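Long-range contacts in glycine betaine/carnitine/choline ABC transporter%2C ATP-binding protein%2C putative (Staphylococcus aureus, PDB 5IIP), which probably serves as the ATP-binding subunit of the osmolyte uptake system OpuC, whose tandem CBS domains, the portion in this crystal, are linked to inhibition by c-di-AMP: residues D[42-47]-D[135-140]; D[46-51]-D[69-74]; D[102-107]-D[127-132]. All coordinates share one frame; numbering follows the deposited sequence.

Interaction 1 of 3, residues D[42-47]-D[135-140]; sequences IKPITI and QRLVGL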
loop_
_atom_site.group_PDB
_atom_site.type_symbol
_atom_site.label_atom_id
_atom_site.label_comp_id
_atom_site.label_asym_id
_atom_site.label_seq_id
_atom_site.Cartn_x
_atom_site.Cartn_y
_atom_site.Cartn_z
ATOM N N ILE D 42 -7.054 -9.771 -15.710
ATOM C CA ILE D 42 -6.744 -11.158 -15.749
ATOM C C ILE D 42 -6.985 -11.758 -14.391
ATOM O O ILE D 42 -7.133 -11.061 -13.438
ATOM C CB ILE D 42 -5.313 -11.364 -16.126
ATOM C CG1 ILE D 42 -4.445 -10.565 -15.219
ATOM C CG2 ILE D 42 -5.110 -10.923 -17.538
ATOM C CD1 ILE D 42 -3.060 -11.093 -15.148
ATOM N N LYS D 43 -7.027 -13.065 -14.316
ATOM C CA LYS D 43 -7.255 -13.729 -13.063
ATOM C C LYS D 43 -6.094 -13.674 -12.096
ATOM O O LYS D 43 -4.952 -13.847 -12.465
ATOM C CB LYS D 43 -7.640 -15.176 -13.295
ATOM C CG LYS D 43 -9.112 -15.371 -13.426
ATOM C CD LYS D 43 -9.424 -16.825 -13.535
ATOM C CE LYS D 43 -8.872 -17.595 -12.373
ATOM N NZ LYS D 43 -9.898 -18.511 -11.831
ATOM N N PRO D 44 -6.384 -13.466 -10.827
ATOM C CA PRO D 44 -5.344 -13.414 -9.814
ATOM C C PRO D 44 -5.042 -14.715 -9.137
ATOM O O PRO D 44 -5.848 -15.589 -9.095
ATOM C CB PRO D 44 -5.894 -12.435 -8.801
ATOM C CG PRO D 44 -7.301 -12.239 -9.123
ATOM C CD PRO D 44 -7.673 -13.052 -10.294
ATOM N N ILE D 45 -3.854 -14.793 -8.589
ATOM C CA ILE D 45 -3.387 -15.938 -7.858
ATOM C C ILE D 45 -3.600 -15.623 -6.410
ATOM O O ILE D 45 -3.209 -14.583 -5.945
ATOM C CB ILE D 45 -1.905 -16.156 -8.087
ATOM C CG1 ILE D 45 -1.641 -16.319 -9.564
ATOM C CG2 ILE D 45 -1.414 -17.353 -7.311
ATOM C CD1 ILE D 45 -2.143 -17.614 -10.135
ATOM N N THR D 46 -4.223 -16.529 -5.688
ATOM C CA THR D 46 -4.548 -16.269 -4.328
ATOM C C THR D 46 -4.125 -17.312 -3.390
ATOM O O THR D 46 -3.666 -18.345 -3.778
ATOM C CB THR D 46 -6.049 -16.109 -4.155
ATOM O OG1 THR D 46 -6.709 -17.308 -4.512
ATOM C CG2 THR D 46 -6.546 -15.068 -5.010
ATOM N N ILE D 47 -4.278 -16.971 -2.129
ATOM C CA ILE D 47 -3.996 -17.848 -1.035
ATOM C C ILE D 47 -5.001 -17.572 0.048
ATOM O O ILE D 47 -5.347 -16.450 0.265
ATOM C CB ILE D 47 -2.572 -17.695 -0.505
ATOM C CG1 ILE D 47 -2.214 -18.899 0.322
ATOM C CG2 ILE D 47 -2.398 -16.459 0.328
ATOM C CD1 ILE D 47 -0.810 -18.921 0.812
ATOM N N GLN D 135 -16.346 -5.982 -2.021
ATOM C CA GLN D 135 -14.957 -6.076 -1.653
ATOM C C GLN D 135 -14.406 -7.431 -1.945
ATOM O O GLN D 135 -13.496 -7.868 -1.313
ATOM N N ARG D 136 -14.970 -8.064 -2.955
ATOM C CA ARG D 136 -14.588 -9.385 -3.377
ATOM C C ARG D 136 -13.668 -9.334 -4.580
ATOM O O ARG D 136 -13.949 -8.675 -5.546
ATOM C CB ARG D 136 -15.838 -10.184 -3.682
ATOM C CG ARG D 136 -16.657 -10.480 -2.460
ATOM N N LEU D 137 -12.568 -10.057 -4.489
ATOM C CA LEU D 137 -11.561 -10.074 -5.530
ATOM C C LEU D 137 -11.964 -10.874 -6.723
ATOM O O LEU D 137 -12.144 -12.062 -6.649
ATOM C CB LEU D 137 -10.276 -10.668 -4.973
ATOM C CG LEU D 137 -9.155 -10.979 -5.917
ATOM C CD1 LEU D 137 -8.499 -9.739 -6.442
ATOM C CD2 LEU D 137 -8.137 -11.796 -5.210
ATOM N N VAL D 138 -12.124 -10.199 -7.836
ATOM C CA VAL D 138 -12.530 -10.860 -9.033
ATOM C C VAL D 138 -11.509 -10.793 -10.154
ATOM O O VAL D 138 -11.547 -11.580 -11.063
ATOM C CB VAL D 138 -13.806 -10.230 -9.500
ATOM C CG1 VAL D 138 -13.568 -8.772 -9.727
ATOM C CG2 VAL D 138 -14.294 -10.893 -10.751
ATOM N N GLY D 139 -10.608 -9.842 -10.085
ATOM C CA GLY D 139 -9.622 -9.685 -11.113
ATOM C C GLY D 139 -8.388 -8.904 -10.769
ATOM O O GLY D 139 -8.278 -8.348 -9.723
ATOM N N LEU D 140 -7.453 -8.872 -11.694
ATOM C CA LEU D 140 -6.225 -8.137 -11.521
ATOM C C LEU D 140 -5.753 -7.364 -12.727
ATOM O O LEU D 140 -5.757 -7.864 -13.834
ATOM C CB LEU D 140 -5.111 -9.096 -11.147
ATOM C CG LEU D 140 -3.755 -8.462 -10.957
ATOM C CD1 LEU D 140 -3.806 -7.664 -9.694
ATOM C CD2 LEU D 140 -2.661 -9.488 -10.883
#

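Interaction 2 of 3, residues D[46-51]-D[69-74]; sequences TIQAEA and FVVDSN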
loop_
_atom_site.group_PDB
_atom_site.type_symbol
_atom_site.label_atom_id
_atom_site.label_comp_id
_atom_site.label_asym_id
_atom_site.label_seq_id
_atom_site.Cartn_x
_atom_site.Cartn_y
_atom_site.Cartn_z
ATOM N N THR D 46 -4.223 -16.529 -5.688
ATOM C CA THR D 46 -4.548 -16.269 -4.328
ATOM C C THR D 46 -4.125 -17.312 -3.390
ATOM O O THR D 46 -3.666 -18.345 -3.778
ATOM C CB THR D 46 -6.049 -16.109 -4.155
ATOM O OG1 THR D 46 -6.709 -17.308 -4.512
ATOM C CG2 THR D 46 -6.546 -15.068 -5.010
ATOM N N ILE D 47 -4.278 -16.971 -2.129
ATOM C CA ILE D 47 -3.996 -17.848 -1.035
ATOM C C ILE D 47 -5.001 -17.572 0.048
ATOM O O ILE D 47 -5.347 -16.450 0.265
ATOM C CB ILE D 47 -2.572 -17.695 -0.505
ATOM C CG1 ILE D 47 -2.214 -18.899 0.322
ATOM C CG2 ILE D 47 -2.398 -16.459 0.328
ATOM C CD1 ILE D 47 -0.810 -18.921 0.812
ATOM N N GLN D 48 -5.458 -18.599 0.720
ATOM C CA GLN D 48 -6.405 -18.422 1.781
ATOM C C GLN D 48 -5.696 -17.879 2.983
ATOM O O GLN D 48 -4.539 -18.085 3.149
ATOM C CB GLN D 48 -7.150 -19.702 2.052
ATOM C CG GLN D 48 -7.887 -20.200 0.857
ATOM C CD GLN D 48 -9.227 -19.573 0.674
ATOM O OE1 GLN D 48 -9.930 -19.332 1.608
ATOM N NE2 GLN D 48 -9.596 -19.357 -0.536
ATOM N N ALA D 49 -6.413 -17.169 3.818
ATOM C CA ALA D 49 -5.859 -16.536 5.006
ATOM C C ALA D 49 -5.297 -17.446 6.064
ATOM O O ALA D 49 -4.426 -17.076 6.786
ATOM C CB ALA D 49 -6.872 -15.614 5.621
ATOM N N GLU D 50 -5.829 -18.638 6.151
ATOM C CA GLU D 50 -5.404 -19.585 7.141
ATOM C C GLU D 50 -4.129 -20.286 6.806
ATOM O O GLU D 50 -3.552 -20.938 7.631
ATOM C CB GLU D 50 -6.488 -20.593 7.371
ATOM C CG GLU D 50 -7.807 -19.969 7.745
ATOM C CD GLU D 50 -8.595 -19.501 6.558
ATOM O OE1 GLU D 50 -8.116 -19.636 5.441
ATOM O OE2 GLU D 50 -9.699 -19.001 6.737
ATOM N N ALA D 51 -3.691 -20.129 5.582
ATOM C CA ALA D 51 -2.498 -20.766 5.112
ATOM C C ALA D 51 -1.245 -20.145 5.664
ATOM O O ALA D 51 -1.288 -19.150 6.322
ATOM C CB ALA D 51 -2.482 -20.811 3.627
ATOM N N PHE D 69 -2.398 -12.648 -3.669
ATOM C CA PHE D 69 -3.408 -11.987 -2.925
ATOM C C PHE D 69 -4.115 -12.895 -1.943
ATOM O O PHE D 69 -4.500 -13.970 -2.268
ATOM C CB PHE D 69 -4.388 -11.406 -3.895
ATOM C CG PHE D 69 -3.779 -10.483 -4.835
ATOM C CD1 PHE D 69 -3.650 -9.178 -4.525
ATOM C CD2 PHE D 69 -3.293 -10.934 -5.998
ATOM C CE1 PHE D 69 -3.060 -8.318 -5.380
ATOM C CE2 PHE D 69 -2.696 -10.087 -6.871
ATOM C CZ PHE D 69 -2.581 -8.769 -6.562
ATOM N N VAL D 70 -4.273 -12.409 -0.730
ATOM C CA VAL D 70 -4.938 -13.107 0.324
ATOM C C VAL D 70 -6.412 -12.802 0.356
ATOM O O VAL D 70 -6.794 -11.687 0.357
ATOM C CB VAL D 70 -4.363 -12.697 1.667
ATOM C CG1 VAL D 70 -4.899 -13.538 2.792
ATOM C CG2 VAL D 70 -2.882 -12.798 1.639
ATOM N N VAL D 71 -7.226 -13.830 0.393
ATOM C CA VAL D 71 -8.647 -13.677 0.460
ATOM C C VAL D 71 -9.159 -14.606 1.507
ATOM O O VAL D 71 -8.483 -15.502 1.890
ATOM C CB VAL D 71 -9.341 -14.060 -0.828
ATOM C CG1 VAL D 71 -9.048 -13.085 -1.916
ATOM C CG2 VAL D 71 -8.946 -15.432 -1.249
ATOM N N ASP D 72 -10.368 -14.359 1.961
ATOM C CA ASP D 72 -11.034 -15.190 2.921
ATOM C C ASP D 72 -11.943 -16.245 2.311
ATOM O O ASP D 72 -11.990 -16.438 1.142
ATOM C CB ASP D 72 -11.723 -14.384 4.000
ATOM C CG ASP D 72 -12.833 -13.566 3.508
ATOM O OD1 ASP D 72 -13.249 -13.695 2.377
ATOM O OD2 ASP D 72 -13.301 -12.762 4.281
ATOM N N SER D 73 -12.699 -16.913 3.144
ATOM C CA SER D 73 -13.564 -17.985 2.703
ATOM C C SER D 73 -14.564 -17.522 1.709
ATOM O O SER D 73 -14.964 -18.265 0.873
ATOM C CB SER D 73 -14.263 -18.635 3.873
ATOM O OG SER D 73 -15.073 -19.677 3.428
ATOM N N ASN D 74 -14.956 -16.282 1.804
ATOM C CA ASN D 74 -15.912 -15.721 0.905
ATOM C C ASN D 74 -15.298 -14.829 -0.148
ATOM O O ASN D 74 -15.978 -14.041 -0.751
ATOM C CB ASN D 74 -16.956 -14.988 1.685
ATOM C CG ASN D 74 -17.903 -15.912 2.380
ATOM O OD1 ASN D 74 -18.469 -16.795 1.782
ATOM N ND2 ASN D 74 -18.088 -15.692 3.641
#

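Interaction 3 of 3, residues D[102-107]-D[127-132]; sequences QHIYTV and NVPVVD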
loop_
_atom_site.group_PDB
_atom_site.type_symbol
_atom_site.label_atom_id
_atom_site.label_comp_id
_atom_site.label_asym_id
_atom_site.label_seq_id
_atom_site.Cartn_x
_atom_site.Cartn_y
_atom_site.Cartn_z
ATOM N N GLN D 102 -1.838 -4.723 4.137
ATOM C CA GLN D 102 -3.231 -4.445 4.028
ATOM C C GLN D 102 -3.609 -3.141 3.416
ATOM O O GLN D 102 -4.756 -2.848 3.364
ATOM C CB GLN D 102 -3.871 -4.567 5.382
ATOM C CG GLN D 102 -3.523 -5.846 6.099
ATOM C CD GLN D 102 -4.165 -6.021 7.437
ATOM O OE1 GLN D 102 -3.532 -6.412 8.372
ATOM N NE2 GLN D 102 -5.418 -5.758 7.520
ATOM N N HIS D 103 -2.661 -2.354 2.962
ATOM C CA HIS D 103 -2.974 -1.083 2.350
ATOM C C HIS D 103 -2.665 -1.143 0.903
ATOM O O HIS D 103 -1.564 -1.054 0.470
ATOM C CB HIS D 103 -2.214 0.001 3.060
ATOM C CG HIS D 103 -2.550 0.080 4.497
ATOM N ND1 HIS D 103 -3.718 0.626 4.943
ATOM C CD2 HIS D 103 -1.915 -0.379 5.587
ATOM C CE1 HIS D 103 -3.775 0.532 6.248
ATOM N NE2 HIS D 103 -2.696 -0.081 6.663
ATOM N N ILE D 104 -3.707 -1.292 0.154
ATOM C CA ILE D 104 -3.602 -1.489 -1.245
ATOM C C ILE D 104 -4.505 -0.594 -2.038
ATOM O O ILE D 104 -5.547 -0.210 -1.583
ATOM C CB ILE D 104 -4.042 -2.928 -1.580
ATOM C CG1 ILE D 104 -3.720 -3.921 -0.489
ATOM C CG2 ILE D 104 -3.350 -3.418 -2.806
ATOM C CD1 ILE D 104 -4.457 -5.221 -0.639
ATOM N N TYR D 105 -4.087 -0.299 -3.256
ATOM C CA TYR D 105 -4.849 0.514 -4.181
ATOM C C TYR D 105 -5.656 -0.433 -5.009
ATOM O O TYR D 105 -5.127 -1.324 -5.589
ATOM C CB TYR D 105 -3.907 1.365 -5.040
ATOM C CG TYR D 105 -4.515 1.990 -6.249
ATOM C CD1 TYR D 105 -5.579 2.822 -6.151
ATOM C CD2 TYR D 105 -4.004 1.767 -7.473
ATOM C CE1 TYR D 105 -6.143 3.387 -7.239
ATOM C CE2 TYR D 105 -4.570 2.332 -8.576
ATOM C CZ TYR D 105 -5.638 3.147 -8.438
ATOM O OH TYR D 105 -6.192 3.708 -9.526
ATOM N N THR D 106 -6.956 -0.237 -5.034
ATOM C CA THR D 106 -7.848 -1.118 -5.743
ATOM C C THR D 106 -8.817 -0.369 -6.561
ATOM O O THR D 106 -8.983 0.784 -6.376
ATOM C CB THR D 106 -8.702 -1.963 -4.788
ATOM O OG1 THR D 106 -9.556 -1.120 -4.039
ATOM C CG2 THR D 106 -7.869 -2.697 -3.858
ATOM N N VAL D 107 -9.473 -1.056 -7.466
ATOM C CA VAL D 107 -10.503 -0.445 -8.256
ATOM C C VAL D 107 -11.678 -1.367 -8.501
ATOM O O VAL D 107 -11.538 -2.560 -8.532
ATOM C CB VAL D 107 -9.992 0.055 -9.577
ATOM C CG1 VAL D 107 -8.893 1.036 -9.341
ATOM C CG2 VAL D 107 -9.532 -1.082 -10.406
ATOM N N ASN D 127 0.594 -4.021 -9.112
ATOM C CA ASN D 127 -0.585 -4.859 -9.205
ATOM C C ASN D 127 -1.786 -4.200 -8.640
ATOM O O ASN D 127 -1.831 -3.938 -7.478
ATOM C CB ASN D 127 -0.360 -6.123 -8.421
ATOM C CG ASN D 127 0.860 -6.842 -8.840
ATOM O OD1 ASN D 127 1.861 -6.800 -8.174
ATOM N ND2 ASN D 127 0.793 -7.477 -9.959
ATOM N N VAL D 128 -2.775 -3.937 -9.462
ATOM C CA VAL D 128 -3.975 -3.309 -8.993
ATOM C C VAL D 128 -5.144 -4.274 -8.974
ATOM O O VAL D 128 -5.712 -4.604 -9.983
ATOM C CB VAL D 128 -4.313 -2.132 -9.894
ATOM C CG1 VAL D 128 -5.398 -1.291 -9.294
ATOM C CG2 VAL D 128 -3.092 -1.290 -10.135
ATOM N N PRO D 129 -5.510 -4.738 -7.809
ATOM C CA PRO D 129 -6.606 -5.681 -7.665
ATOM C C PRO D 129 -7.942 -5.125 -8.049
ATOM O O PRO D 129 -8.203 -4.007 -7.764
ATOM C CB PRO D 129 -6.590 -5.996 -6.188
ATOM C CG PRO D 129 -5.291 -5.595 -5.717
ATOM C CD PRO D 129 -4.847 -4.478 -6.547
ATOM N N VAL D 130 -8.784 -5.920 -8.673
ATOM C CA VAL D 130 -10.098 -5.478 -9.059
ATOM C C VAL D 130 -11.105 -6.136 -8.176
ATOM O O VAL D 130 -11.115 -7.319 -8.022
ATOM C CB VAL D 130 -10.418 -5.846 -10.488
ATOM C CG1 VAL D 130 -11.808 -5.403 -10.852
ATOM C CG2 VAL D 130 -9.406 -5.236 -11.405
ATOM N N VAL D 131 -11.968 -5.328 -7.603
ATOM C CA VAL D 131 -12.977 -5.801 -6.686
ATOM C C VAL D 131 -14.392 -5.390 -7.005
ATOM O O VAL D 131 -14.617 -4.450 -7.705
ATOM C CB VAL D 131 -12.707 -5.285 -5.263
ATOM C CG1 VAL D 131 -11.351 -5.705 -4.792
ATOM C CG2 VAL D 131 -12.845 -3.798 -5.204
ATOM N N ASP D 132 -15.340 -6.130 -6.456
ATOM C CA ASP D 132 -16.747 -5.842 -6.607
ATOM C C ASP D 132 -17.188 -4.949 -5.482
ATOM O O ASP D 132 -16.403 -4.637 -4.639
ATOM C CB ASP D 132 -17.567 -7.111 -6.709
ATOM C CG ASP D 132 -17.614 -7.910 -5.441
ATOM O OD1 ASP D 132 -17.358 -7.391 -4.353
ATOM O OD2 ASP D 132 -17.949 -9.086 -5.546
#

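Interaction 1 of 3, residues D[42-47]-D[135-140]
Pro44 and Leu137 form the apolar centre of this contact, their side chains sliding past each other in opposite directions so that Pro44 CG lies 3.9 Å from Leu137 CD1. The same ring carbon rests over the backbone of Gly139, 3.9 Å from Gly139 C. On one flank the methyls of Thr46 and Leu137 meet tip to tip, CG2 to CD2 at 3.6 Å. Leu137 extends with CG anti to the backbone N (chi1 171°), which carries its branched end to both Pro44 and Thr46. On the other flank Pro44 CB approaches Leu140 CB at 4.2 Å.

Farther out, the packing gives way to a polar edge made of backbone alone. Ile42 and Leu140 form a single antiparallel hydrogen-bonded bridge: Ile42 N donates to Leu140 O at 3.0 Å with an N-H...O angle of 168°, and Leu140 N returns a more bent bond to Ile42 O at 2.8 Å (141°). Within strand 137-142, Val138 and Gly139 form a classic beta bulge opposite Val130 of strand 127-131. The chemistry implies that the two CBS domains are joined here by one reciprocal pair of backbone hydrogen bonds, with aliphatic packing alongside and no charged group involved.

Interaction 2 of 3, residues D[46-51]-D[69-74]
Backbone hydrogen bonds between Ile47 and its neighbours Phe69 and Val71 set the register of two parallel strands, 46-48 and 69-71, whose short axes approach to 4.7 Å at an angle of 39°. Ile47 N donates to Phe69 O at 3.0 Å, and Ile47 O accepts from Val71 N at 3.2 Å. A third bond, from Ala49 N to Val71 O, is weak, with an N-H...O angle of only 127°; the type I turn from Gln48 to Ala51 begins here. Of the CA-H...O contacts, Val70 CA to Ile47 O is the straightest, at 3.4 Å and 157°.

Apolar packing occupies the face that carries Ile47 and Val70. These side chains lie side by side and point the same way, with CG2 3.9 Å from CG2, while Val70 CG1 reaches CB of Ala49, just beyond the strand, at 4.0 Å. Leu96 covers both Ile47 and Val70.

On the Thr46 and Val71 face, Gln48 bends at its second torsion, bringing its amide NE2 4.0 Å from Val71 CG2. The Asp72 carboxylate turns to its own loop, OD1 accepting from His76 N and, weakly, from Asn74 N. The chemistry implies a beta-alpha-beta pairing held by the two backbone hydrogen bonds of Ile47 and more loosely at Ala49.

Interaction 3 of 3, residues D[102-107]-D[127-132]
The parallel pairing of the second CBS domain brings the strand that starts at Val107 against strand 127-131, the two being joined in sequence through helix 114-122 as a beta-alpha-beta unit. Val107 and Val130 form the bridge, with CA atoms 5.1 Å apart. Two nearly straight bonds clamp Val107: its N donates to Pro129 O at 3.2 Å (165°), with the donor close to the line of that carbonyl, and its O accepts from Val131 N at 3.0 Å (167°). Val130 CA adds a CA-H...O contact to the same Val107 O at 3.3 Å.

Ahead of the bridge, residues 104-106 have no regular structure and pack through side chains and through backbone atoms of Tyr105 and Thr106. Tyr105 has CG anti to the backbone N (chi1 165°), which turns the ring toward Val128; CE2 and Val128 CG1 are 3.8 Å apart, the methyl approaching the ring obliquely. Helix 114-122 also touches this ring, at Ser116, Thr119 and Ile120. Val128 CG1 meets Val107 CG1 as well, so one methyl contacts both residues. Ile104 crosses Pro129 at a slant, and its other neighbours include Leu77 and Phe80 of the first CBS domain. Across the subunit boundary, His103 NE2 makes a weak hydrogen bond to Gln135 OE1 of the second subunit. Beside the proline, Ile104 CG2 lies 4.1 Å from Pro129 CG, while Tyr105 O stands 3.3 Å from Pro129 CD.

In the fold
Interactions 2 and 3 are counterparts: each pairs the first strand of a CBS domain with the strand after its helix, in separate three-stranded mixed sheets; the centres of the two contacts lie about 15 Å apart. Interaction 1 sits between them, its centre about 10 Å from that of interaction 2 and about 9 Å from that of interaction 3. It shares Thr46 and Ile47 with interaction 2, and its strand 137-142 neighbours strand 127-131 of interaction 3. Along the chain interaction 2 closes before interaction 3 opens, and interaction 1 spans both. The sheets also meet directly, Phe69 CE1 lying 3.5 Å from Pro129 CG, which is consistent with the paired CBS domains forming one compact module.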